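Local coordinates for protein BIFUNCTIONAL PROTEIN Proline utilization A (PutA) (Corynebacterium freiburgense, PDB 5UX5) that catalyses both steps of proline oxidation to glutamate, joining an FAD-dependent proline dehydrogenase and an NAD-dependent aldehyde dehydrogenase in one chain, at residues R624-E628 with L646-D650; A704-L708 with H1066-Y1070. All coordinates share one frame; numbering follows the deposited sequence.

Contact 1 (R624-E628 with L646-D650)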
loop_
_atom_site.group_PDB
_atom_site.type_symbol
_atom_site.label_atom_id
_atom_site.label_comp_id
_atom_site.label_asym_id
_atom_site.label_seq_id
_atom_site.Cartn_x
_atom_site.Cartn_y
_atom_site.Cartn_z
ATOM N N ARG A 624 6.884 18.222 -18.137
ATOM C CA ARG A 624 6.051 18.580 -19.276
ATOM C C ARG A 624 5.849 17.401 -20.210
ATOM O O ARG A 624 4.832 17.337 -20.905
ATOM C CB ARG A 624 6.668 19.754 -20.028
ATOM C CG ARG A 624 6.589 21.052 -19.290
ATOM C CD ARG A 624 7.140 22.163 -20.123
ATOM N NE ARG A 624 6.881 23.467 -19.509
ATOM C CZ ARG A 624 7.815 24.376 -19.216
ATOM N NH1 ARG A 624 9.102 24.148 -19.494
ATOM N NH2 ARG A 624 7.456 25.529 -18.660
ATOM N N ARG A 625 6.814 16.489 -20.294
ATOM C CA ARG A 625 6.580 15.340 -21.161
ATOM C C ARG A 625 5.555 14.387 -20.556
ATOM O O ARG A 625 4.839 13.711 -21.301
ATOM C CB ARG A 625 7.888 14.608 -21.512
ATOM C CG ARG A 625 8.772 15.381 -22.483
ATOM C CD ARG A 625 10.033 14.649 -22.919
ATOM N NE ARG A 625 10.691 13.822 -21.906
ATOM C CZ ARG A 625 11.852 14.121 -21.327
ATOM N NH1 ARG A 625 12.495 15.237 -21.673
ATOM N NH2 ARG A 625 12.378 13.292 -20.423
ATOM N N CYS A 626 5.473 14.319 -19.222
ATOM C CA CYS A 626 4.445 13.514 -18.563
ATOM C C CYS A 626 3.037 13.963 -18.967
ATOM O O CYS A 626 2.203 13.143 -19.374
ATOM C CB CYS A 626 4.627 13.575 -17.047
ATOM S SG CYS A 626 6.055 12.626 -16.429
ATOM N N ALA A 627 2.771 15.266 -18.897
ATOM C CA ALA A 627 1.487 15.777 -19.359
ATOM C C ALA A 627 1.247 15.436 -20.819
ATOM O O ALA A 627 0.125 15.085 -21.200
ATOM C CB ALA A 627 1.425 17.285 -19.166
ATOM N N GLU A 628 2.287 15.538 -21.656
ATOM C CA GLU A 628 2.080 15.267 -23.070
ATOM C C GLU A 628 1.705 13.809 -23.312
ATOM O O GLU A 628 0.767 13.522 -24.066
ATOM C CB GLU A 628 3.311 15.651 -23.867
ATOM C CG GLU A 628 3.558 17.137 -24.008
ATOM C CD GLU A 628 2.572 17.798 -24.947
ATOM O OE1 GLU A 628 1.913 17.059 -25.712
ATOM O OE2 GLU A 628 2.458 19.051 -24.926
ATOM N N LEU A 646 -4.020 21.863 -23.171
ATOM C CA LEU A 646 -2.758 21.758 -22.442
ATOM C C LEU A 646 -1.927 22.987 -22.771
ATOM O O LEU A 646 -1.618 23.222 -23.942
ATOM C CB LEU A 646 -2.010 20.490 -22.849
ATOM C CG LEU A 646 -0.647 20.080 -22.266
ATOM C CD1 LEU A 646 -0.661 19.918 -20.781
ATOM C CD2 LEU A 646 -0.234 18.776 -22.897
ATOM N N MET A 647 -1.593 23.785 -21.757
ATOM C CA MET A 647 -0.932 25.071 -21.970
ATOM C C MET A 647 0.350 25.129 -21.143
ATOM O O MET A 647 0.300 25.333 -19.922
ATOM C CB MET A 647 -1.851 26.250 -21.616
ATOM C CG MET A 647 -3.126 26.401 -22.443
ATOM S SD MET A 647 -4.018 27.995 -22.171
ATOM C CE MET A 647 -2.811 29.223 -22.711
ATOM N N HIS A 648 1.499 25.007 -21.811
ATOM C CA HIS A 648 2.795 25.164 -21.143
ATOM C C HIS A 648 3.153 26.650 -21.060
ATOM O O HIS A 648 4.065 27.146 -21.721
ATOM C CB HIS A 648 3.889 24.387 -21.869
ATOM C CG HIS A 648 3.611 22.925 -22.030
ATOM N ND1 HIS A 648 3.469 22.069 -20.960
ATOM C CD2 HIS A 648 3.495 22.160 -23.145
ATOM C CE1 HIS A 648 3.263 20.842 -21.408
ATOM N NE2 HIS A 648 3.272 20.869 -22.731
ATOM N N THR A 649 2.404 27.372 -20.233
ATOM C CA THR A 649 2.745 28.765 -19.995
ATOM C C THR A 649 3.989 28.844 -19.124
ATOM O O THR A 649 4.283 27.944 -18.323
ATOM C CB THR A 649 1.603 29.533 -19.301
ATOM O OG1 THR A 649 1.513 29.142 -17.921
ATOM C CG2 THR A 649 0.265 29.280 -19.974
ATOM N N ASP A 650 4.720 29.939 -19.290
ATOM C CA ASP A 650 5.799 30.255 -18.381
ATOM C C ASP A 650 5.208 30.653 -17.030
ATOM O O ASP A 650 4.010 30.560 -16.796
ATOM C CB ASP A 650 6.687 31.365 -18.940
ATOM C CG ASP A 650 5.912 32.618 -19.268
ATOM O OD1 ASP A 650 4.817 32.809 -18.687
ATOM O OD2 ASP A 650 6.395 33.429 -20.094
#
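The His648 imidazole takes the carboxylate of Glu628 at its edge, in the ring plane, while the chain of Arg624 passes obliquely alongside it, CG 3.7 Å from His648 ND1. Arg624 and His648 run past each other in opposite directions, and guanidinium and ring planes stand 79° apart. Trp493 meets both, edge-to-face with the His648 ring and by cation-pi with Arg624. At the guanidinium edge lies the carbonyl of Thr649, with Arg624 NH2 4.0 Å from Thr649 O. The bond from His648 NE2 to Glu628 OE2 measures 3.0 Å with an N-H...O angle of 157°, and it uses the anti side of the carboxylate. A bend at chi2 (-72°) brings OE2 to the imidazole. Leu646 turns both methyls to the helix: CD1 packs 3.7 Å from Ala627 CB, and CD2 lies 3.4 Å from Glu628 OE2. The contact thus ties the start of helix 624-636 to the end of strand 644-646 and the following loop in the Rossmann-type NAD domain, where Asp650 touches the bound NAD. The NE2-carboxylate bond would hold the His648 ring's rotation and probably favour its protonation, which the nearby Arg624 charge may oppose.

Contact 2 (A704-L708 with H1066-Y1070)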
loop_
_atom_site.group_PDB
_atom_site.type_symbol
_atom_site.label_atom_id
_atom_site.label_comp_id
_atom_site.label_asym_id
_atom_site.label_seq_id
_atom_site.Cartn_x
_atom_site.Cartn_y
_atom_site.Cartn_z
ATOM N N ALA A 704 2.785 -1.207 20.210
ATOM C CA ALA A 704 2.813 -1.432 18.781
ATOM C C ALA A 704 3.631 -2.657 18.455
ATOM O O ALA A 704 4.455 -3.110 19.244
ATOM C CB ALA A 704 3.407 -0.241 18.046
ATOM N N ASP A 705 3.355 -3.213 17.295
ATOM C CA ASP A 705 4.234 -4.191 16.697
ATOM C C ASP A 705 5.412 -3.406 16.142
ATOM O O ASP A 705 5.272 -2.693 15.140
ATOM C CB ASP A 705 3.530 -4.986 15.595
ATOM C CG ASP A 705 4.407 -6.080 15.013
ATOM O OD1 ASP A 705 5.613 -5.831 14.787
ATOM O OD2 ASP A 705 3.886 -7.185 14.749
ATOM N N PRO A 706 6.582 -3.516 16.761
ATOM C CA PRO A 706 7.709 -2.686 16.319
ATOM C C PRO A 706 8.091 -2.922 14.879
ATOM O O PRO A 706 8.455 -1.971 14.176
ATOM C CB PRO A 706 8.826 -3.078 17.294
ATOM C CG PRO A 706 8.439 -4.371 17.797
ATOM C CD PRO A 706 6.952 -4.373 17.889
ATOM N N ASP A 707 8.003 -4.166 14.413
ATOM C CA ASP A 707 8.446 -4.466 13.053
ATOM C C ASP A 707 7.478 -3.920 12.016
ATOM O O ASP A 707 7.884 -3.227 11.072
ATOM C CB ASP A 707 8.652 -5.961 12.918
ATOM C CG ASP A 707 9.704 -6.445 13.869
ATOM O OD1 ASP A 707 10.859 -5.952 13.792
ATOM O OD2 ASP A 707 9.363 -7.263 14.748
ATOM N N LEU A 708 6.190 -4.178 12.195
ATOM C CA LEU A 708 5.217 -3.558 11.308
ATOM C C LEU A 708 5.330 -2.036 11.367
ATOM O O LEU A 708 5.248 -1.367 10.332
ATOM C CB LEU A 708 3.813 -4.041 11.669
ATOM C CG LEU A 708 3.702 -5.555 11.477
ATOM C CD1 LEU A 708 2.305 -6.091 11.715
ATOM C CD2 LEU A 708 4.138 -5.884 10.071
ATOM N N HIS A 1066 -6.745 -6.691 10.532
ATOM C CA HIS A 1066 -6.246 -8.030 10.769
ATOM C C HIS A 1066 -4.975 -7.974 11.609
ATOM O O HIS A 1066 -4.311 -6.939 11.693
ATOM C CB HIS A 1066 -6.007 -8.724 9.424
ATOM C CG HIS A 1066 -5.028 -8.007 8.547
ATOM N ND1 HIS A 1066 -3.668 -8.243 8.594
ATOM C CD2 HIS A 1066 -5.205 -7.023 7.632
ATOM C CE1 HIS A 1066 -3.053 -7.450 7.732
ATOM N NE2 HIS A 1066 -3.961 -6.697 7.136
ATOM N N ARG A 1067 -4.659 -9.097 12.262
ATOM C CA ARG A 1067 -3.385 -9.311 12.964
ATOM C C ARG A 1067 -2.646 -10.434 12.240
ATOM O O ARG A 1067 -2.864 -11.615 12.527
ATOM C CB ARG A 1067 -3.593 -9.648 14.454
ATOM C CG ARG A 1067 -2.297 -9.969 15.231
ATOM C CD ARG A 1067 -1.703 -8.717 15.908
ATOM N NE ARG A 1067 -0.304 -8.886 16.315
ATOM C CZ ARG A 1067 0.739 -8.345 15.690
ATOM N NH1 ARG A 1067 0.555 -7.579 14.615
ATOM N NH2 ARG A 1067 1.961 -8.569 16.153
ATOM N N PHE A 1068 -1.770 -10.060 11.301
ATOM C CA PHE A 1068 -1.114 -11.036 10.432
ATOM C C PHE A 1068 -2.137 -11.904 9.718
ATOM O O PHE A 1068 -1.970 -13.118 9.606
ATOM C CB PHE A 1068 -0.144 -11.911 11.219
ATOM C CG PHE A 1068 1.104 -11.208 11.610
ATOM C CD1 PHE A 1068 1.976 -10.748 10.635
ATOM C CD2 PHE A 1068 1.382 -10.954 12.945
ATOM C CE1 PHE A 1068 3.127 -10.084 10.984
ATOM C CE2 PHE A 1068 2.538 -10.286 13.306
ATOM C CZ PHE A 1068 3.414 -9.844 12.322
ATOM N N GLY A 1069 -3.229 -11.275 9.267
ATOM C CA GLY A 1069 -4.245 -11.933 8.483
ATOM C C GLY A 1069 -5.484 -12.363 9.247
ATOM O O GLY A 1069 -6.533 -12.554 8.627
ATOM N N TYR A 1070 -5.400 -12.525 10.563
ATOM C CA TYR A 1070 -6.532 -13.035 11.327
ATOM C C TYR A 1070 -7.504 -11.899 11.649
ATOM O O TYR A 1070 -7.092 -10.854 12.163
ATOM C CB TYR A 1070 -6.021 -13.720 12.595
ATOM C CG TYR A 1070 -7.057 -14.045 13.651
ATOM C CD1 TYR A 1070 -7.881 -15.167 13.539
ATOM C CD2 TYR A 1070 -7.184 -13.247 14.788
ATOM C CE1 TYR A 1070 -8.823 -15.466 14.523
ATOM C CE2 TYR A 1070 -8.115 -13.537 15.774
ATOM C CZ TYR A 1070 -8.935 -14.644 15.643
ATOM O OH TYR A 1070 -9.862 -14.918 16.635
#
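Asp705 and Arg1067 join the N-terminus of helix 706-718, where Asp705 is the N-cap, to a type I' beta turn running from Arg1067 to Tyr1070 near the C-terminus of the chain. The tight part is a salt bridge: Arg1067 NH2 lies 2.8 Å from Asp705 OD2, with a nearly straight N-H...O angle of 167°. The acceptor sits in the guanidinium plane, whereas the donor comes to the anti side of the carboxylate, tilted out of its plane, and the two planes stand 75° apart. A second bond to the same oxygen, from Arg1067 NH1, is weak. With CG anti to the backbone N (chi1 -176°), Asp705 sends OD2 across to the arginine while OD1 caps the helix, accepting from Leu708 N and, weakly, from Asp707 N. The Phe1068 ring sits next to one face of the neighbouring Arg1067 guanidinium, with CE2 over the rim.

The apolar side is looser. Leu708 CD1 is 4.0 Å from Phe1068 CZ and approaches the ring obliquely; it also lies at the guanidinium edge. This is a surface contact of 150 Å², and none of its four touching residues is buried. Beyond it, Phe1068 makes a cation-pi contact with Arg417, from the proline dehydrogenase part, so the turn touches both catalytic parts of the enzyme. Positive phi at both Phe1068 and Gly1069 suits the type I' turn, and Gly1069 N donates to His1066 ND1 at 3.1 Å. At the helix start, Leu708 N reaches Asp705 OD1 at 3.1 Å, from above the carboxylate plane.

Contact 1 closes before contact 2 opens along the chain, and they share no helix or strand: their centres are 44 Å apart and their nearest atoms about 30 Å. Contact 1 is local, spanning 17 intervening residues and joining helix 624-636 to the loop after strand 644-646, beside the bound NAD. Contact 2 spans 357 residues, bringing the loop after strand 1056-1064 to helix 706-718 of the aldehyde dehydrogenase family region. It lies nearer the centre of the chain, at about 15 Å against 29 Å for contact 1, with the Phe1068 side chain about 14 Å from the bound FAD. Contact 2 thus joins the C-terminal loop to the aldehyde dehydrogenase region, Arg417 adding a touch on the proline dehydrogenase part.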